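Local coordinates for protein rutinosidase (Aspergillus niger, PDB 6I1A) that is a secreted family 5 glycoside hydrolase that releases rutinose from rutinosides and probably also cleaves glucose from 1,3-beta-glucans, at residues Asn201-Gly206 and Tyr270-Ser275; Trp304-Thr309 and Ala315-Asn320; Gly344-Ser347 and Glu353-Asp356. One frame throughout, in Å; residues are numbered along the deposited sequence.

Contact 1: residues Asn201-Gly206 and Tyr270-Ser275; sequences NMVVFG and YEHMDS. With NAG (2-acetamido-2-deoxy-beta-D-glucopyranose), chain B; EDO (1,2-ethanediol), chain T.
The imidazole of His272 lies between Val203 CG2, 4.3 Å above the plane of one face and offset toward its rim, and the CG of its own neighbour Glu271 on the opposite face. At the ring edge, near the plane, stand O1 of a 1,2-ethanediol molecule, probably from the crystallisation liquor, and a water, while Met202 O approaches obliquely, 3.5 Å from His272 CE1. The CA of Val203 adds a contact to the same carbon. CG of His272 is anti to its carbonyl carbon (chi1 -61°), which sends the ring across to the 3-10 turn 202-204.

Histidine suits this place because its flat ring packs against Val203 while ND1 has a weak water link to the facing backbone: the water donates to Phe205 O at 2.7 Å and lies 3.3 Å from His272 ND1. On the other nitrogen, His272 NE2 is 3.1 Å from O2 of the diol, and either may be the donor; O1 makes a second, weak bond, 2.9 Å from His272 NE2. The turn itself opens with an Asx turn: Asn201 OD1 accepts from Val203 N at 3.1 Å. Small and branched, Val203 also sets CG2 3.6 Å from O4 of an N-acetylglucosamine, and Leu209 of the second subunit packs on both Val203 and His272. The contact joins the loops after strands 187-190 and 261-269, at the C-terminal end of the strands of the TIM barrel, the end where these enzymes carry their long loops.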
loop_
_atom_site.group_PDB
_atom_site.type_symbol
_atom_site.label_atom_id
_atom_site.label_comp_id
_atom_site.label_asym_id
_atom_site.label_seq_id
_atom_site.Cartn_x
_atom_site.Cartn_y
_atom_site.Cartn_z
ATOM N N ASN A 201 4.177 15.375 -3.432
ATOM C CA ASN A 201 4.228 14.883 -2.034
ATOM C C ASN A 201 4.805 13.468 -2.120
ATOM O O ASN A 201 4.176 12.580 -2.728
ATOM C CB ASN A 201 2.836 14.914 -1.395
ATOM C CG ASN A 201 2.928 14.556 0.067
ATOM O OD1 ASN A 201 3.786 13.783 0.500
ATOM N ND2 ASN A 201 1.981 15.076 0.836
ATOM N N MET A 202 6.029 13.305 -1.658
ATOM C CA MET A 202 6.757 12.037 -1.827
ATOM C C MET A 202 6.182 10.887 -0.999
ATOM O O MET A 202 6.639 9.733 -1.173
ATOM C CB MET A 202 8.256 12.216 -1.549
ATOM C CG MET A 202 8.942 12.934 -2.736
ATOM S SD MET A 202 9.139 11.811 -4.165
ATOM C CE MET A 202 10.453 10.721 -3.611
ATOM N N VAL A 203 5.140 11.106 -0.189
ATOM C CA VAL A 203 4.499 9.979 0.498
ATOM C C VAL A 203 3.942 8.971 -0.502
ATOM O O VAL A 203 3.827 7.763 -0.152
ATOM C CB VAL A 203 3.435 10.483 1.471
ATOM C CG1 VAL A 203 2.175 11.025 0.789
ATOM C CG2 VAL A 203 3.127 9.376 2.451
ATOM N N VAL A 204 3.612 9.379 -1.719
ATOM C CA VAL A 204 3.060 8.455 -2.735
ATOM C C VAL A 204 4.175 7.799 -3.551
ATOM O O VAL A 204 3.883 6.910 -4.365
ATOM C CB VAL A 204 2.039 9.089 -3.671
ATOM C CG1 VAL A 204 0.831 9.628 -2.919
ATOM C CG2 VAL A 204 2.658 10.131 -4.574
ATOM N N PHE A 205 5.412 8.249 -3.405
ATOM C CA PHE A 205 6.465 7.590 -4.226
ATOM C C PHE A 205 6.545 6.133 -3.777
ATOM O O PHE A 205 6.308 5.800 -2.603
ATOM C CB PHE A 205 7.811 8.311 -4.096
ATOM C CG PHE A 205 8.714 8.074 -5.299
ATOM C CD1 PHE A 205 8.402 8.581 -6.534
ATOM C CD2 PHE A 205 9.834 7.272 -5.183
ATOM C CE1 PHE A 205 9.193 8.313 -7.639
ATOM C CE2 PHE A 205 10.643 7.022 -6.282
ATOM C CZ PHE A 205 10.341 7.583 -7.488
ATOM N N GLY A 206 6.866 5.227 -4.712
ATOM C CA GLY A 206 6.823 3.809 -4.427
ATOM C C GLY A 206 5.475 3.136 -4.497
ATOM O O GLY A 206 5.419 1.942 -4.168
ATOM N N TYR A 270 12.373 0.673 2.997
ATOM C CA TYR A 270 13.142 1.530 3.933
ATOM C C TYR A 270 12.325 2.731 4.392
ATOM O O TYR A 270 12.784 3.452 5.317
ATOM C CB TYR A 270 14.475 1.986 3.315
ATOM C CG TYR A 270 14.346 2.790 2.044
ATOM C CD1 TYR A 270 14.071 4.148 2.049
ATOM C CD2 TYR A 270 14.492 2.205 0.804
ATOM C CE1 TYR A 270 13.883 4.857 0.864
ATOM C CE2 TYR A 270 14.344 2.905 -0.392
ATOM C CZ TYR A 270 14.066 4.248 -0.358
ATOM O OH TYR A 270 13.935 4.966 -1.563
ATOM N N GLU A 271 11.129 2.978 3.811
ATOM C CA GLU A 271 10.226 4.012 4.382
ATOM C C GLU A 271 8.773 3.606 4.139
ATOM O O GLU A 271 8.461 2.786 3.266
ATOM C CB GLU A 271 10.503 5.377 3.769
ATOM C CG GLU A 271 10.287 5.430 2.271
ATOM C CD GLU A 271 10.764 6.729 1.604
ATOM O OE1 GLU A 271 11.517 7.485 2.219
ATOM O OE2 GLU A 271 10.458 6.879 0.392
ATOM N N HIS A 272 7.884 4.290 4.874
ATOM C CA HIS A 272 6.426 4.294 4.597
ATOM C C HIS A 272 5.732 2.952 4.877
ATOM O O HIS A 272 4.681 2.677 4.307
ATOM C CB HIS A 272 6.149 4.743 3.146
ATOM C CG HIS A 272 6.643 6.127 2.889
ATOM N ND1 HIS A 272 6.960 6.569 1.603
ATOM C CD2 HIS A 272 6.807 7.177 3.721
ATOM C CE1 HIS A 272 7.329 7.820 1.688
ATOM N NE2 HIS A 272 7.244 8.237 2.959
ATOM N N MET A 273 6.304 2.146 5.773
ATOM C CA MET A 273 5.644 0.895 6.166
ATOM C C MET A 273 6.234 0.468 7.513
ATOM O O MET A 273 7.274 0.921 7.909
ATOM C CB MET A 273 5.818 -0.202 5.106
ATOM C CG MET A 273 7.255 -0.587 4.918
ATOM S SD MET A 273 7.544 -1.642 3.461
ATOM C CE MET A 273 7.414 -0.416 2.168
ATOM N N ASP A 274 5.548 -0.476 8.142
ATOM C CA ASP A 274 5.962 -1.023 9.454
ATOM C C ASP A 274 6.901 -2.205 9.273
ATOM O O ASP A 274 6.827 -3.241 9.993
ATOM C CB ASP A 274 4.704 -1.345 10.230
ATOM C CG ASP A 274 3.938 -0.101 10.649
ATOM O OD1 ASP A 274 4.622 0.875 11.009
ATOM O OD2 ASP A 274 2.724 -0.159 10.589
ATOM N N SER A 275 7.848 -2.084 8.339
ATOM C CA SER A 275 8.845 -3.121 8.128
ATOM C C SER A 275 9.964 -3.065 9.188
ATOM O O SER A 275 10.344 -1.966 9.626
ATOM C CB SER A 275 9.416 -3.049 6.759
ATOM O OG SER A 275 10.033 -1.805 6.564
HETATM C C1 NAG B . 2.341 10.791 8.387
HETATM C C2 NAG B . 3.490 9.849 8.142
HETATM C C3 NAG B . 4.479 10.464 7.091
HETATM C C4 NAG B . 3.730 10.855 5.870
HETATM C C5 NAG B . 2.582 11.770 6.194
HETATM C C6 NAG B . 1.778 12.060 4.988
HETATM C C7 NAG B . 4.098 8.416 10.040
HETATM C C8 NAG B . 4.951 8.158 11.230
HETATM N N2 NAG B . 4.216 9.587 9.383
HETATM O O3 NAG B . 5.475 9.451 6.789
HETATM O O4 NAG B . 4.591 11.570 4.918
HETATM O O5 NAG B . 1.696 11.044 7.146
HETATM O O6 NAG B . 0.843 13.142 5.220
HETATM O O7 NAG B . 3.367 7.531 9.611
HETATM C C1 EDO T . 7.485 11.883 2.185
HETATM O O1 EDO T . 8.192 10.680 1.747
HETATM C C2 EDO T . 7.472 12.129 3.646
HETATM O O2 EDO T . 7.195 10.966 4.419
HETATM O O HOH W 1 6.005 4.161 -0.494
#

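Contact 2: residues Trp304-Thr309 and Ala315-Asn320; sequences WAIQAT and ALRKRN
A beta-alpha unit of the TIM barrel is closed here, where Ile306, near the end of strand 299-308, packs on Arg317 and Asn320 in the first turn of the following helix, 317-331. The two branches of the isoleucine divide the work. CG1 takes the crowded position between backbone N and carbonyl carbon (chi1 64°), and from there CD1 reaches Arg317, 3.7 Å from its CA and equally near its CG; the two side chains cross at about a right angle. The other branch, CG2, rests 4.0 Å from Asn320 CB. A beta-branched aliphatic residue thus covers two positions one helical turn apart. Trp304 joins from farther down the strand, the edge of its six-membered ring facing the backbone, with CH2 4.1 Å from Asn320 O.

Only the aliphatic part of Arg317 is used here; its polar end turns away, where NH1 bonds to Asp356 O. Asn320 keeps a buried amide satisfied: Arg319 NH1 donates to its OD1 at 2.8 Å (148° at the hydrogen), and its ND2 reaches Ser277 O. Arg319 is itself paired with Glu278. Leu280 of helix 280-290 also packs on Ile306 and Asn320, and Tyr357 on Ile306 and Arg317. Outward-facing strand residues packed on the surrounding helix are the hallmark of the layer between strands and helices in a TIM barrel.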
loop_
_atom_site.group_PDB
_atom_site.type_symbol
_atom_site.label_atom_id
_atom_site.label_comp_id
_atom_site.label_asym_id
_atom_site.label_seq_id
_atom_site.Cartn_x
_atom_site.Cartn_y
_atom_site.Cartn_z
ATOM N N TRP A 304 16.058 -3.750 -5.587
ATOM C CA TRP A 304 15.579 -4.030 -4.217
ATOM C C TRP A 304 16.753 -3.900 -3.279
ATOM O O TRP A 304 17.927 -3.901 -3.697
ATOM C CB TRP A 304 14.913 -5.417 -4.107
ATOM C CG TRP A 304 15.890 -6.557 -4.146
ATOM C CD1 TRP A 304 16.675 -6.990 -5.166
ATOM C CD2 TRP A 304 16.204 -7.415 -3.015
ATOM N NE1 TRP A 304 17.406 -8.091 -4.772
ATOM C CE2 TRP A 304 17.150 -8.365 -3.460
ATOM C CE3 TRP A 304 15.740 -7.462 -1.693
ATOM C CZ2 TRP A 304 17.604 -9.377 -2.614
ATOM C CZ3 TRP A 304 16.194 -8.476 -0.861
ATOM C CH2 TRP A 304 17.121 -9.380 -1.348
ATOM N N ALA A 305 16.452 -3.779 -1.983
ATOM C CA ALA A 305 17.458 -3.764 -0.930
ATOM C C ALA A 305 16.789 -4.154 0.368
ATOM O O ALA A 305 15.590 -4.067 0.473
ATOM C CB ALA A 305 18.168 -2.438 -0.850
ATOM N N ILE A 306 17.601 -4.521 1.374
ATOM C CA ILE A 306 17.077 -5.090 2.659
ATOM C C ILE A 306 16.867 -4.054 3.743
ATOM O O ILE A 306 16.395 -4.476 4.832
ATOM C CB ILE A 306 17.971 -6.230 3.166
ATOM C CG1 ILE A 306 19.363 -5.764 3.509
ATOM C CG2 ILE A 306 17.935 -7.381 2.222
ATOM C CD1 ILE A 306 20.100 -6.781 4.408
ATOM N N GLN A 307 17.179 -2.772 3.592
ATOM C CA GLN A 307 16.920 -1.817 4.681
ATOM C C GLN A 307 15.430 -1.737 4.953
ATOM O O GLN A 307 14.596 -1.528 4.027
ATOM C CB GLN A 307 17.478 -0.443 4.378
ATOM C CG GLN A 307 17.236 0.520 5.558
ATOM C CD GLN A 307 17.632 1.947 5.309
ATOM O OE1 GLN A 307 18.487 2.245 4.453
ATOM N NE2 GLN A 307 17.040 2.859 6.068
ATOM N N ALA A 308 15.067 -1.940 6.232
ATOM C CA ALA A 308 13.686 -1.749 6.731
ATOM C C ALA A 308 13.439 -0.337 7.265
ATOM O O ALA A 308 14.372 0.459 7.442
ATOM C CB ALA A 308 13.448 -2.783 7.808
ATOM N N THR A 309 12.172 0.005 7.492
ATOM C CA THR A 309 11.810 1.332 7.997
ATOM C C THR A 309 12.206 1.456 9.472
ATOM O O THR A 309 12.713 2.526 9.864
ATOM C CB THR A 309 10.329 1.602 7.765
ATOM O OG1 THR A 309 10.062 1.604 6.347
ATOM C CG2 THR A 309 9.924 2.941 8.346
ATOM N N ALA A 315 22.453 -8.487 12.305
ATOM C CA ALA A 315 22.487 -9.934 12.472
ATOM C C ALA A 315 21.626 -10.658 11.411
ATOM O O ALA A 315 21.932 -11.813 11.136
ATOM C CB ALA A 315 22.001 -10.278 13.882
ATOM N N LEU A 316 20.580 -10.011 10.899
ATOM C CA LEU A 316 19.622 -10.679 10.005
ATOM C C LEU A 316 19.927 -10.351 8.537
ATOM O O LEU A 316 19.119 -10.721 7.742
ATOM C CB LEU A 316 18.210 -10.259 10.380
ATOM C CG LEU A 316 17.661 -10.889 11.684
ATOM C CD1 LEU A 316 16.329 -10.291 12.072
ATOM C CD2 LEU A 316 17.556 -12.386 11.528
ATOM N N ARG A 317 21.024 -9.715 8.246
ATOM C CA ARG A 317 21.295 -9.299 6.839
ATOM C C ARG A 317 21.427 -10.517 5.966
ATOM O O ARG A 317 20.843 -10.572 4.855
ATOM C CB ARG A 317 22.556 -8.441 6.742
ATOM C CG ARG A 317 22.375 -7.058 7.320
ATOM C CD ARG A 317 23.673 -6.285 7.239
ATOM N NE ARG A 317 24.719 -6.880 8.086
ATOM C CZ ARG A 317 25.999 -6.573 8.017
ATOM N NH1 ARG A 317 26.452 -5.623 7.196
ATOM N NH2 ARG A 317 26.842 -7.170 8.840
ATOM N N LYS A 318 22.173 -11.536 6.402
ATOM C CA LYS A 318 22.351 -12.739 5.538
ATOM C C LYS A 318 20.997 -13.420 5.294
ATOM O O LYS A 318 20.678 -13.723 4.133
ATOM C CB LYS A 318 23.356 -13.727 6.138
ATOM C CG LYS A 318 23.502 -15.038 5.375
ATOM C CD LYS A 318 24.602 -15.934 5.909
ATOM C CE LYS A 318 24.807 -17.175 5.069
ATOM N NZ LYS A 318 25.785 -18.103 5.682
ATOM N N ARG A 319 20.225 -13.633 6.358
ATOM C CA ARG A 319 18.895 -14.286 6.244
ATOM C C ARG A 319 18.002 -13.481 5.290
ATOM O O ARG A 319 17.333 -14.100 4.451
ATOM C CB ARG A 319 18.263 -14.397 7.635
ATOM C CG ARG A 319 16.824 -14.892 7.635
ATOM C CD ARG A 319 15.836 -13.739 7.697
ATOM N NE ARG A 319 14.838 -13.971 8.728
ATOM C CZ ARG A 319 14.111 -13.036 9.318
ATOM N NH1 ARG A 319 14.261 -11.765 8.994
ATOM N NH2 ARG A 319 13.232 -13.380 10.241
ATOM N N ASN A 320 18.017 -12.152 5.414
ATOM C CA ASN A 320 17.160 -11.246 4.602
ATOM C C ASN A 320 17.589 -11.243 3.128
ATOM O O ASN A 320 16.707 -11.307 2.263
ATOM C CB ASN A 320 17.073 -9.854 5.231
ATOM C CG ASN A 320 16.174 -9.840 6.450
ATOM O OD1 ASN A 320 15.291 -10.678 6.575
ATOM N ND2 ASN A 320 16.387 -8.891 7.345
#

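Contact 3: residues Gly344-Ser347 and Glu353-Asp356; sequences GNTS and EQKD. With NAG (2-acetamido-2-deoxy-beta-D-glucopyranose), chain G; EDO (1,2-ethanediol), chain U.
Thr346 O is the principal acceptor between the two segments, taking the backbone N of Gln354 at 2.8 Å nearly in line with its C=O bond (148° at the hydrogen). The same oxygen receives a CA-H contact from Glu353. Gly344 O takes Lys355 N at 2.9 Å, but this bond is bent and weak.

Two waters complete the polar links. One accepts from Thr346 OG1 at 2.7 Å and donates to Gln354 OE1, tying together two side chains that lie side by side and point the same way. The other donates to Asn345 O and Glu353 OE2, though it has more acceptors around it than protons. The amide of Gln354 works at both ends: OE1 accepts from the water, while NE2 donates to 1,2-ethanediol, probably from the crystallisation liquor, and is hydrogen-bonded to Gln307 OE1.

Extended beyond CG (chi2 173°), Glu353 runs along Asn345 and brings OE1 3.4 Å from Asn345 CB, while its own backbone N gives a straight bond to Asp356 OD2 at 2.9 Å (167°). Lys355 NZ lies 3.5 Å from Glu353 OE1 and makes a longer salt bridge to Asp356 OD1, so one ammonium group probably balances both carboxylates. Asn345 N is hydrogen-bonded to Ser39 OG, and ND2 carries the covalently linked N-acetylglucosamine, as its Asn-Thr-Ser sequon allows. The chemistry implies that backbone bonds, bridging waters and a small charge network hold the turn bearing this surface glycan against the start of helix 355-358.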
loop_
_atom_site.group_PDB
_atom_site.type_symbol
_atom_site.label_atom_id
_atom_site.label_comp_id
_atom_site.label_asym_id
_atom_site.label_seq_id
_atom_site.Cartn_x
_atom_site.Cartn_y
_atom_site.Cartn_z
ATOM N N GLY A 344 27.934 5.115 1.461
ATOM C CA GLY A 344 27.118 6.106 2.141
ATOM C C GLY A 344 26.946 5.761 3.607
ATOM O O GLY A 344 26.613 4.615 3.915
ATOM N N ASN A 345 27.108 6.735 4.471
ATOM C CA ASN A 345 27.092 6.411 5.924
ATOM C C ASN A 345 25.910 7.073 6.593
ATOM O O ASN A 345 25.902 7.183 7.866
ATOM C CB ASN A 345 28.462 6.750 6.480
ATOM C CG ASN A 345 28.756 8.227 6.398
ATOM O OD1 ASN A 345 27.887 9.036 6.151
ATOM N ND2 ASN A 345 29.985 8.574 6.650
ATOM N N THR A 346 24.824 7.366 5.879
ATOM C CA THR A 346 23.566 7.852 6.480
ATOM C C THR A 346 23.083 6.807 7.519
ATOM O O THR A 346 23.089 5.593 7.258
ATOM C CB THR A 346 22.461 8.074 5.441
ATOM O OG1 THR A 346 22.966 8.964 4.435
ATOM C CG2 THR A 346 21.190 8.647 6.050
ATOM N N SER A 347 22.719 7.273 8.723
ATOM C CA SER A 347 22.147 6.375 9.753
ATOM C C SER A 347 20.824 5.707 9.324
ATOM O O SER A 347 20.082 6.251 8.484
ATOM C CB SER A 347 21.906 7.182 11.003
ATOM O OG SER A 347 21.796 6.263 12.047
ATOM N N GLU A 353 24.568 1.710 9.539
ATOM C CA GLU A 353 24.493 2.801 8.533
ATOM C C GLU A 353 24.074 2.200 7.184
ATOM O O GLU A 353 24.119 0.997 7.016
ATOM C CB GLU A 353 25.857 3.459 8.390
ATOM C CG GLU A 353 26.266 4.240 9.634
ATOM C CD GLU A 353 27.685 4.767 9.566
ATOM O OE1 GLU A 353 28.494 4.268 8.750
ATOM O OE2 GLU A 353 27.968 5.635 10.377
ATOM N N GLN A 354 23.718 3.073 6.234
ATOM C CA GLN A 354 23.243 2.510 4.935
ATOM C C GLN A 354 24.287 1.604 4.295
ATOM O O GLN A 354 23.939 0.572 3.723
ATOM C CB GLN A 354 22.764 3.611 4.005
ATOM C CG GLN A 354 21.456 4.210 4.448
ATOM C CD GLN A 354 20.832 5.118 3.420
ATOM O OE1 GLN A 354 21.494 5.884 2.751
ATOM N NE2 GLN A 354 19.533 4.973 3.243
ATOM N N LYS A 355 25.578 1.915 4.366
ATOM C CA LYS A 355 26.573 1.044 3.769
ATOM C C LYS A 355 26.538 -0.397 4.285
ATOM O O LYS A 355 26.971 -1.290 3.578
ATOM C CB LYS A 355 27.980 1.626 3.844
ATOM C CG LYS A 355 28.535 1.763 5.255
ATOM C CD LYS A 355 29.937 2.315 5.305
ATOM C CE LYS A 355 30.396 2.563 6.731
ATOM N NZ LYS A 355 30.118 1.379 7.594
ATOM N N ASP A 356 26.014 -0.636 5.487
ATOM C CA ASP A 356 25.906 -2.008 6.008
ATOM C C ASP A 356 24.806 -2.826 5.302
ATOM O O ASP A 356 24.884 -4.044 5.354
ATOM C CB ASP A 356 25.613 -1.939 7.517
ATOM C CG ASP A 356 26.746 -1.290 8.326
ATOM O OD1 ASP A 356 27.892 -1.586 8.022
ATOM O OD2 ASP A 356 26.424 -0.477 9.171
HETATM C C1 NAG G . 30.352 9.994 6.630
HETATM C C2 NAG G . 30.853 10.438 8.014
HETATM C C3 NAG G . 31.386 11.845 7.913
HETATM C C4 NAG G . 32.450 11.918 6.877
HETATM C C5 NAG G . 31.779 11.481 5.575
HETATM C C6 NAG G . 32.664 11.533 4.353
HETATM C C7 NAG G . 29.541 9.349 9.770
HETATM C C8 NAG G . 30.694 8.413 9.943
HETATM N N2 NAG G . 29.690 10.414 8.939
HETATM O O3 NAG G . 31.874 12.214 9.211
HETATM O O4 NAG G . 32.906 13.306 6.697
HETATM O O5 NAG G . 31.421 10.093 5.778
HETATM O O6 NAG G . 33.867 10.807 4.630
HETATM O O7 NAG G . 28.463 9.080 10.279
HETATM C C1 EDO U . 18.377 5.078 -0.471
HETATM O O1 EDO U . 18.440 6.202 0.405
HETATM C C2 EDO U . 19.719 4.458 -0.791
HETATM O O2 EDO U . 20.472 5.130 -1.841
HETATM O O HOH W 2 25.726 7.286 10.707
HETATM O O HOH W 3 23.995 7.027 2.793
#

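The three contacts follow one another along the chain, each closing before the next opens, and mark successive parts of the TIM barrel. Contact 1 joins loops after strands 187-190 and 261-269; contact 2, its centre about 17 Å away, packs the next strand, 299-308, on helix 317-331. They meet where Thr309 N lies 3.0 Å from Ser275 OG, a probable hydrogen bond. Contact 3 follows strand 334-337, its centre about 13 Å from that of contact 2; Arg317 NH1 to Asp356 O and Gln307 OE1 to Gln354 NE2 probably bond the two. Contacts 1 and 3, about 19 Å apart between centres, do not touch. Segment 304-309 therefore links loop 270-275 to 353-356, the segment that packs against the glycosylated loop.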